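Local coordinates for hypothetical protein PH0250 (Pyrococcus horikoshii, PDB 2EKD) that is of unknown function but probably belongs to the P-loop NTPase superfamily as a KaiC-like protein, in an assembly of six copies, at residues F[73-78]-F[103-108]; F[90-95]-F[122-127]; F[135-140]-F[172-177]. All coordinates share one frame; numbering follows the deposited sequence.

The three contacts belong to one alpha/beta unit, running from strands 85-90 and 73-77, at one edge of the parallel part of the sheet, across the helices to helix 165-174. Interactions 1 and 2 alternate along the chain, so that 73-78 and 90-95 both come before 103-108 and 122-127; interaction 3 follows. The centres of interactions 1 and 2 lie about 16 Å apart and the two touch where K76 O meets L90 N. Interactions 2 and 3, about 15 Å apart, join through consecutive helices 121-127 and 130-141, while 1 and 3 do not touch. H122 packs on E173 of one neighbouring subunit and E173 on H122 of another, consistent with head-to-tail assembly.

Interaction 1 (F[73-78]-F[103-108]); sequences QVIKMG and MEIVSQ
I75 meets I105 and V106 where helix 99-105 lies on the parallel part of the sheet, the alpha/beta layering of P-loop NTPase-like folds. Strand 73-77 sits between strands 44-48 and 85-90, and this helix packs against one of its faces.

At the start of the strand, a water weakly bridges Q73 OE1 and Q108 O, giving a hydrogen bond to each. V74 bonds through its backbone to R85 and I87 of strand 85-90.

I75 carries the contact. Its CG1 lies anti to the carbonyl carbon (chi1 -65°) and the chain runs on extended, which carries CD1 out to the helix. That methyl sits 3.8 Å from I105 CG2 and also 3.8 Å from V106 CG1, so one carbon touches both residues. The side chains of I75 and I105 run antiparallel alongside each other, with CG1 of I75 still 4.0 Å from I105 CG2, whereas V106 crosses I75 at about a right angle. Y102 and I87 also pack on I75, which is buried.

CB of K76 points away from the helix, and its NZ forms salt bridges with D47 and D50. M77, next along, again packs on Y102.

Across from the strand, polar side chains fold back on backbone carbonyls of segment 103-108: S107 OG donates to E104 O from above the carbonyl plane, 2.8 Å away. Q108 NE2 also bonds to I87 O of strand 85-90, and its bond to I105 O is 2.9 Å long, lying in the carbonyl plane on a lone pair and near the plane of its own amide.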
loop_
_atom_site.group_PDB
_atom_site.type_symbol
_atom_site.label_atom_id
_atom_site.label_comp_id
_atom_site.label_asym_id
_atom_site.label_seq_id
_atom_site.Cartn_x
_atom_site.Cartn_y
_atom_site.Cartn_z
ATOM N N GLN F 73 -3.941 -21.926 -37.793
ATOM C CA GLN F 73 -2.914 -20.980 -38.204
ATOM C C GLN F 73 -2.516 -20.119 -37.002
ATOM O O GLN F 73 -3.354 -19.763 -36.172
ATOM C CB GLN F 73 -3.428 -20.104 -39.348
ATOM C CG GLN F 73 -4.003 -20.911 -40.518
ATOM C CD GLN F 73 -4.419 -20.037 -41.686
ATOM O OE1 GLN F 73 -3.610 -19.721 -42.558
ATOM N NE2 GLN F 73 -5.680 -19.627 -41.699
ATOM N N VAL F 74 -1.234 -19.787 -36.919
ATOM C CA VAL F 74 -0.719 -19.010 -35.803
ATOM C C VAL F 74 0.210 -17.865 -36.200
ATOM O O VAL F 74 1.046 -18.005 -37.089
ATOM C CB VAL F 74 0.047 -19.936 -34.818
ATOM C CG1 VAL F 74 0.675 -19.117 -33.696
ATOM C CG2 VAL F 74 -0.896 -20.987 -34.248
ATOM N N ILE F 75 0.041 -16.730 -35.531
ATOM C CA ILE F 75 0.885 -15.563 -35.746
ATOM C C ILE F 75 1.641 -15.397 -34.431
ATOM O O ILE F 75 1.060 -15.007 -33.414
ATOM C CB ILE F 75 0.065 -14.289 -36.009
ATOM C CG1 ILE F 75 -0.716 -14.429 -37.317
ATOM C CG2 ILE F 75 1.000 -13.074 -36.078
ATOM C CD1 ILE F 75 -1.522 -13.199 -37.680
ATOM N N LYS F 76 2.931 -15.718 -34.448
ATOM C CA LYS F 76 3.747 -15.625 -33.247
ATOM C C LYS F 76 4.281 -14.226 -33.004
ATOM O O LYS F 76 4.727 -13.554 -33.924
ATOM C CB LYS F 76 4.913 -16.625 -33.315
ATOM C CG LYS F 76 4.477 -18.084 -33.216
ATOM C CD LYS F 76 5.668 -19.045 -33.141
ATOM C CE LYS F 76 6.490 -18.872 -31.861
ATOM N NZ LYS F 76 5.762 -19.325 -30.634
HETATM N N MSE F 77 4.210 -13.794 -31.751
HETATM C CA MSE F 77 4.704 -12.481 -31.350
HETATM C C MSE F 77 5.762 -12.781 -30.286
HETATM O O MSE F 77 5.482 -12.815 -29.088
HETATM C CB MSE F 77 3.543 -11.639 -30.802
HETATM C CG MSE F 77 2.322 -11.655 -31.744
HETATM SE SE MSE F 77 0.916 -10.629 -31.260
HETATM C CE MSE F 77 0.002 -10.547 -32.800
ATOM N N GLY F 78 6.984 -13.021 -30.755
ATOM C CA GLY F 78 8.071 -13.380 -29.864
ATOM C C GLY F 78 7.920 -14.872 -29.633
ATOM O O GLY F 78 7.109 -15.516 -30.301
HETATM N N MSE F 103 -0.604 -6.164 -40.427
HETATM C CA MSE F 103 -1.463 -6.129 -41.608
HETATM C C MSE F 103 -0.845 -6.885 -42.779
HETATM O O MSE F 103 -1.554 -7.487 -43.586
HETATM C CB MSE F 103 -1.731 -4.679 -42.020
HETATM C CG MSE F 103 -2.537 -3.887 -41.002
HETATM SE SE MSE F 103 -4.149 -4.640 -40.699
HETATM C CE MSE F 103 -5.117 -3.882 -42.000
ATOM N N GLU F 104 0.479 -6.848 -42.867
ATOM C CA GLU F 104 1.188 -7.530 -43.940
ATOM C C GLU F 104 1.081 -9.046 -43.791
ATOM O O GLU F 104 1.047 -9.774 -44.784
ATOM C CB GLU F 104 2.660 -7.108 -43.942
ATOM C CG GLU F 104 3.485 -7.724 -45.060
ATOM C CD GLU F 104 4.935 -7.278 -45.021
ATOM O OE1 GLU F 104 5.188 -6.059 -45.133
ATOM O OE2 GLU F 104 5.822 -8.147 -44.877
ATOM N N ILE F 105 1.024 -9.516 -42.546
ATOM C CA ILE F 105 0.920 -10.945 -42.268
ATOM C C ILE F 105 -0.486 -11.493 -42.489
ATOM O O ILE F 105 -0.647 -12.625 -42.949
ATOM C CB ILE F 105 1.342 -11.267 -40.817
ATOM C CG1 ILE F 105 2.846 -11.050 -40.653
ATOM C CG2 ILE F 105 0.964 -12.702 -40.466
ATOM C CD1 ILE F 105 3.354 -11.360 -39.263
ATOM N N VAL F 106 -1.503 -10.703 -42.156
ATOM C CA VAL F 106 -2.882 -11.151 -42.327
ATOM C C VAL F 106 -3.401 -10.898 -43.737
ATOM O O VAL F 106 -4.550 -11.215 -44.050
ATOM C CB VAL F 106 -3.837 -10.469 -41.316
ATOM C CG1 VAL F 106 -3.455 -10.860 -39.896
ATOM C CG2 VAL F 106 -3.799 -8.962 -41.490
ATOM N N SER F 107 -2.555 -10.328 -44.588
ATOM C CA SER F 107 -2.947 -10.052 -45.963
ATOM C C SER F 107 -3.108 -11.380 -46.694
ATOM O O SER F 107 -3.894 -11.493 -47.634
ATOM C CB SER F 107 -1.882 -9.206 -46.669
ATOM O OG SER F 107 -0.711 -9.964 -46.924
ATOM N N GLN F 108 -2.359 -12.384 -46.250
ATOM C CA GLN F 108 -2.413 -13.706 -46.859
ATOM C C GLN F 108 -3.679 -14.463 -46.469
ATOM O O GLN F 108 -4.009 -15.489 -47.070
ATOM C CB GLN F 108 -1.175 -14.519 -46.462
ATOM C CG GLN F 108 -1.004 -14.720 -44.966
ATOM C CD GLN F 108 0.305 -15.407 -44.617
ATOM O OE1 GLN F 108 0.549 -16.547 -45.017
ATOM N NE2 GLN F 108 1.157 -14.714 -43.871
HETATM O O HOH W 1 -4.447 -18.537 -45.526
#

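Interaction 2 (F[90-95]-F[122-127]); sequences LNISKY and HKLILL
Y95 turns one ring face to L127, and a CH-pi contact leads this meeting of segment 90-95 with helix 121-127. L127 CB stands over that face, 3.9 Å from the ring centroid and 27° off the normal, displaced toward the rim at CE1 and CD1. The side chains cross at about a right angle. With CG anti to its carbonyl carbon (chi1 -50°), Y95 brings the ring up to L127. Its atoms are poorly ordered, so the fine detail deserves some caution.

Backbone oxygens make the second kind of contact. L127 O lies above the same ring face as CB, 3.3 Å from Y95 CE2 and 3.4 Å from Y95 CZ. One turn earlier, L124 O comes within 3.7 Å of Y95 CB. Neither is a hydrogen bond; both are carbonyls packed against carbon.

The third kind is purely apolar and involves I92. L124 CD2 lies 4.0 Å from I92 CG2, and I92 CD1 is equally near that methyl, so a single leucine branch meets two branches of the isoleucine.

K94 and Y95 both have positive phi, which bends the loop as it passes the helix. The contact thus joins the connection from edge strand 85-90 toward helix 99-105 to helix 121-127. Helix 130-141 backs it, with V136 and M139 against L124 and E132 against Y95, while I134 of a neighbouring subunit packs on L127.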
loop_
_atom_site.group_PDB
_atom_site.type_symbol
_atom_site.label_atom_id
_atom_site.label_comp_id
_atom_site.label_asym_id
_atom_site.label_seq_id
_atom_site.Cartn_x
_atom_site.Cartn_y
_atom_site.Cartn_z
ATOM N N LEU F 90 6.163 -11.947 -35.591
ATOM C CA LEU F 90 6.273 -10.513 -35.378
ATOM C C LEU F 90 7.254 -10.185 -34.264
ATOM O O LEU F 90 7.365 -10.916 -33.278
ATOM C CB LEU F 90 4.907 -9.920 -35.042
ATOM C CG LEU F 90 3.856 -9.892 -36.148
ATOM C CD1 LEU F 90 2.526 -9.466 -35.553
ATOM C CD2 LEU F 90 4.290 -8.932 -37.256
ATOM N N ASN F 91 7.961 -9.075 -34.428
ATOM C CA ASN F 91 8.935 -8.635 -33.443
ATOM C C ASN F 91 8.292 -7.780 -32.357
ATOM O O ASN F 91 7.399 -6.972 -32.628
ATOM C CB ASN F 91 10.049 -7.841 -34.126
ATOM C CG ASN F 91 10.967 -7.162 -33.132
ATOM O OD1 ASN F 91 11.630 -7.821 -32.327
ATOM N ND2 ASN F 91 11.006 -5.835 -33.177
ATOM N N ILE F 92 8.763 -7.964 -31.127
ATOM C CA ILE F 92 8.264 -7.215 -29.983
ATOM C C ILE F 92 9.293 -6.187 -29.521
ATOM O O ILE F 92 10.307 -6.544 -28.922
ATOM C CB ILE F 92 7.951 -8.154 -28.799
ATOM C CG1 ILE F 92 6.850 -9.137 -29.193
ATOM C CG2 ILE F 92 7.535 -7.336 -27.583
ATOM C CD1 ILE F 92 6.569 -10.189 -28.148
ATOM N N SER F 93 9.027 -4.915 -29.804
ATOM C CA SER F 93 9.924 -3.834 -29.404
ATOM C C SER F 93 9.204 -2.924 -28.414
ATOM O O SER F 93 8.120 -2.415 -28.703
ATOM C CB SER F 93 10.368 -3.026 -30.627
ATOM O OG SER F 93 9.258 -2.455 -31.301
ATOM N N LYS F 94 9.814 -2.720 -27.249
ATOM C CA LYS F 94 9.227 -1.889 -26.201
ATOM C C LYS F 94 7.928 -2.522 -25.716
ATOM O O LYS F 94 6.988 -1.832 -25.317
ATOM C CB LYS F 94 8.968 -0.469 -26.719
ATOM C CG LYS F 94 10.235 0.345 -26.959
ATOM C CD LYS F 94 10.871 0.795 -25.643
ATOM C CE LYS F 94 9.810 1.283 -24.662
ATOM N NZ LYS F 94 10.132 2.575 -23.994
ATOM N N TYR F 95 7.892 -3.850 -25.765
ATOM C CA TYR F 95 6.740 -4.625 -25.327
ATOM C C TYR F 95 5.476 -4.323 -26.125
ATOM O O TYR F 95 4.376 -4.284 -25.575
ATOM C CB TYR F 95 6.502 -4.380 -23.837
ATOM C CG TYR F 95 7.759 -4.559 -23.019
ATOM C CD1 TYR F 95 8.432 -5.781 -23.000
ATOM C CD2 TYR F 95 8.301 -3.498 -22.299
ATOM C CE1 TYR F 95 9.617 -5.941 -22.286
ATOM C CE2 TYR F 95 9.486 -3.647 -21.579
ATOM C CZ TYR F 95 10.138 -4.870 -21.579
ATOM O OH TYR F 95 11.311 -5.019 -20.876
ATOM N N HIS F 122 -1.125 -10.306 -20.941
ATOM C CA HIS F 122 -0.702 -9.892 -19.601
ATOM C C HIS F 122 0.821 -9.922 -19.427
ATOM O O HIS F 122 1.369 -9.184 -18.607
ATOM C CB HIS F 122 -1.353 -10.768 -18.530
ATOM C CG HIS F 122 -1.166 -12.236 -18.751
ATOM N ND1 HIS F 122 -2.016 -12.985 -19.536
ATOM C CD2 HIS F 122 -0.208 -13.089 -18.312
ATOM C CE1 HIS F 122 -1.591 -14.234 -19.572
ATOM N NE2 HIS F 122 -0.496 -14.324 -18.839
ATOM N N LYS F 123 1.505 -10.763 -20.202
ATOM C CA LYS F 123 2.964 -10.843 -20.111
ATOM C C LYS F 123 3.612 -9.552 -20.611
ATOM O O LYS F 123 4.548 -9.043 -19.990
ATOM C CB LYS F 123 3.494 -12.040 -20.915
ATOM C CG LYS F 123 3.138 -13.389 -20.311
ATOM C CD LYS F 123 3.574 -14.538 -21.209
ATOM C CE LYS F 123 3.147 -15.886 -20.624
ATOM N NZ LYS F 123 3.652 -17.048 -21.421
ATOM N N LEU F 124 3.115 -9.026 -21.727
ATOM C CA LEU F 124 3.652 -7.785 -22.288
ATOM C C LEU F 124 3.483 -6.648 -21.297
ATOM O O LEU F 124 4.328 -5.754 -21.197
ATOM C CB LEU F 124 2.922 -7.407 -23.573
ATOM C CG LEU F 124 3.096 -8.312 -24.787
ATOM C CD1 LEU F 124 2.289 -7.735 -25.967
ATOM C CD2 LEU F 124 4.581 -8.406 -25.131
ATOM N N ILE F 125 2.371 -6.687 -20.579
ATOM C CA ILE F 125 2.051 -5.669 -19.605
ATOM C C ILE F 125 2.896 -5.814 -18.346
ATOM O O ILE F 125 3.389 -4.823 -17.810
ATOM C CB ILE F 125 0.556 -5.734 -19.246
ATOM C CG1 ILE F 125 -0.265 -5.303 -20.463
ATOM C CG2 ILE F 125 0.266 -4.869 -18.024
ATOM C CD1 ILE F 125 -1.755 -5.494 -20.306
ATOM N N LEU F 126 3.060 -7.049 -17.876
ATOM C CA LEU F 126 3.853 -7.297 -16.678
ATOM C C LEU F 126 5.299 -6.847 -16.888
ATOM O O LEU F 126 5.948 -6.375 -15.954
ATOM C CB LEU F 126 3.831 -8.789 -16.320
ATOM C CG LEU F 126 4.678 -9.238 -15.124
ATOM C CD1 LEU F 126 4.219 -8.490 -13.870
ATOM C CD2 LEU F 126 4.543 -10.745 -14.915
ATOM N N LEU F 127 5.790 -6.984 -18.115
ATOM C CA LEU F 127 7.164 -6.617 -18.450
ATOM C C LEU F 127 7.430 -5.129 -18.660
ATOM O O LEU F 127 8.567 -4.681 -18.529
ATOM C CB LEU F 127 7.606 -7.365 -19.709
ATOM C CG LEU F 127 7.857 -8.869 -19.569
ATOM C CD1 LEU F 127 7.738 -9.540 -20.932
ATOM C CD2 LEU F 127 9.234 -9.097 -18.957
#

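Interaction 3 (F[135-140]-F[172-177]); sequences NVVKMV and EEVVTS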
loop_
_atom_site.group_PDB
_atom_site.type_symbol
_atom_site.label_atom_id
_atom_site.label_comp_id
_atom_site.label_asym_id
_atom_site.label_seq_id
_atom_site.Cartn_x
_atom_site.Cartn_y
_atom_site.Cartn_z
ATOM N N ASN F 135 0.906 1.685 -24.537
ATOM C CA ASN F 135 1.076 1.335 -25.946
ATOM C C ASN F 135 0.467 -0.035 -26.224
ATOM O O ASN F 135 -0.066 -0.276 -27.306
ATOM C CB ASN F 135 2.554 1.357 -26.349
ATOM C CG ASN F 135 3.108 2.768 -26.429
ATOM O OD1 ASN F 135 2.422 3.684 -26.887
ATOM N ND2 ASN F 135 4.354 2.950 -25.991
ATOM N N VAL F 136 0.538 -0.930 -25.245
ATOM C CA VAL F 136 -0.046 -2.257 -25.404
ATOM C C VAL F 136 -1.560 -2.100 -25.539
ATOM O O VAL F 136 -2.187 -2.728 -26.398
ATOM C CB VAL F 136 0.257 -3.170 -24.193
ATOM C CG1 VAL F 136 -0.562 -4.457 -24.298
ATOM C CG2 VAL F 136 1.752 -3.498 -24.152
ATOM N N VAL F 137 -2.143 -1.256 -24.694
ATOM C CA VAL F 137 -3.575 -1.031 -24.754
ATOM C C VAL F 137 -3.970 -0.425 -26.110
ATOM O O VAL F 137 -4.982 -0.814 -26.689
ATOM C CB VAL F 137 -4.048 -0.110 -23.607
ATOM C CG1 VAL F 137 -5.543 0.221 -23.772
ATOM C CG2 VAL F 137 -3.817 -0.800 -22.268
ATOM N N LYS F 138 -3.171 0.513 -26.619
ATOM C CA LYS F 138 -3.468 1.138 -27.913
ATOM C C LYS F 138 -3.470 0.057 -28.982
ATOM O O LYS F 138 -4.264 0.086 -29.915
ATOM C CB LYS F 138 -2.416 2.201 -28.283
ATOM C CG LYS F 138 -2.289 3.348 -27.298
ATOM C CD LYS F 138 -1.629 4.569 -27.940
ATOM C CE LYS F 138 -0.252 4.257 -28.502
ATOM N NZ LYS F 138 0.274 5.391 -29.318
HETATM N N MSE F 139 -2.562 -0.897 -28.831
HETATM C CA MSE F 139 -2.448 -2.006 -29.761
HETATM C C MSE F 139 -3.771 -2.768 -29.790
HETATM O O MSE F 139 -4.200 -3.246 -30.838
HETATM C CB MSE F 139 -1.285 -2.914 -29.330
HETATM C CG MSE F 139 -1.233 -4.277 -30.001
HETATM SE SE MSE F 139 0.375 -5.117 -29.790
HETATM C CE MSE F 139 0.766 -4.768 -28.086
ATOM N N VAL F 140 -4.429 -2.872 -28.642
ATOM C CA VAL F 140 -5.705 -3.572 -28.589
ATOM C C VAL F 140 -6.836 -2.712 -29.161
ATOM O O VAL F 140 -7.662 -3.199 -29.921
ATOM C CB VAL F 140 -6.077 -3.983 -27.143
ATOM C CG1 VAL F 140 -7.467 -4.621 -27.127
ATOM C CG2 VAL F 140 -5.037 -4.963 -26.590
ATOM N N GLU F 172 -10.267 -2.805 -20.111
ATOM C CA GLU F 172 -11.680 -3.158 -20.067
ATOM C C GLU F 172 -12.509 -2.096 -20.782
ATOM O O GLU F 172 -13.581 -2.387 -21.313
ATOM C CB GLU F 172 -12.156 -3.313 -18.616
ATOM C CG GLU F 172 -11.390 -4.380 -17.823
ATOM C CD GLU F 172 -12.068 -4.755 -16.511
ATOM O OE1 GLU F 172 -12.558 -3.853 -15.799
ATOM O OE2 GLU F 172 -12.099 -5.957 -16.179
ATOM N N GLU F 173 -11.994 -0.872 -20.813
ATOM C CA GLU F 173 -12.686 0.231 -21.466
ATOM C C GLU F 173 -12.700 0.126 -22.998
ATOM O O GLU F 173 -13.737 0.326 -23.628
ATOM C CB GLU F 173 -12.040 1.567 -21.069
ATOM C CG GLU F 173 -12.794 2.788 -21.588
ATOM C CD GLU F 173 -12.094 4.115 -21.289
ATOM O OE1 GLU F 173 -11.541 4.287 -20.177
ATOM O OE2 GLU F 173 -12.120 5.001 -22.170
ATOM N N VAL F 174 -11.550 -0.188 -23.593
ATOM C CA VAL F 174 -11.442 -0.261 -25.044
ATOM C C VAL F 174 -12.072 -1.463 -25.727
ATOM O O VAL F 174 -12.355 -1.408 -26.926
ATOM C CB VAL F 174 -9.970 -0.159 -25.498
ATOM C CG1 VAL F 174 -9.354 1.131 -24.962
ATOM C CG2 VAL F 174 -9.191 -1.373 -25.024
ATOM N N VAL F 175 -12.291 -2.550 -24.991
ATOM C CA VAL F 175 -12.898 -3.722 -25.604
ATOM C C VAL F 175 -14.419 -3.577 -25.679
ATOM O O VAL F 175 -15.000 -2.746 -24.976
ATOM C CB VAL F 175 -12.521 -5.023 -24.840
ATOM C CG1 VAL F 175 -10.998 -5.175 -24.811
ATOM C CG2 VAL F 175 -13.100 -5.003 -23.424
ATOM N N THR F 176 -15.056 -4.377 -26.533
ATOM C CA THR F 176 -16.510 -4.328 -26.702
ATOM C C THR F 176 -17.273 -5.280 -25.776
ATOM O O THR F 176 -18.442 -5.049 -25.472
ATOM C CB THR F 176 -16.921 -4.627 -28.167
ATOM O OG1 THR F 176 -16.308 -5.850 -28.599
ATOM C CG2 THR F 176 -16.488 -3.494 -29.084
ATOM N N SER F 177 -16.622 -6.356 -25.345
ATOM C CA SER F 177 -17.255 -7.311 -24.439
ATOM C C SER F 177 -16.227 -7.852 -23.459
ATOM O O SER F 177 -15.039 -7.977 -23.785
ATOM C CB SER F 177 -17.879 -8.489 -25.201
ATOM O OG SER F 177 -19.179 -8.184 -25.684
#
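NZ of K190 is gripped by two backbone carbonyls, E172 O and V175 O, where helix 165-174 ends. V175 is the first residue there to leave helical geometry, and V174 and V175 meet helix 130-141.

All the touching across the contact is methyl to methyl. V137 and V140, three residues apart and so on one side of their helix, receive V174 between them. V137 CG1, anti to its backbone N (chi1 175°), lies 4.1 Å from V174 CG1 and 4.2 Å from V174 CG2. The latter methyl also comes within 4.2 Å of V140 CG1. Next door, V140 CG1 approaches V175 CG1 at 4.3 Å, and T17 of strand 17-22 packs on both V140 and V175.

The flank of V174 faces another subunit: E173 forms hydrogen bonds with N156 and Y22 of that copy, and V174 packs on its E54.

Four buried valines with no polar partner among them, at 4.1 to 4.3 Å, imply that the contact probably rests on burial of the branched methyls and on shape rather than on directed bonds.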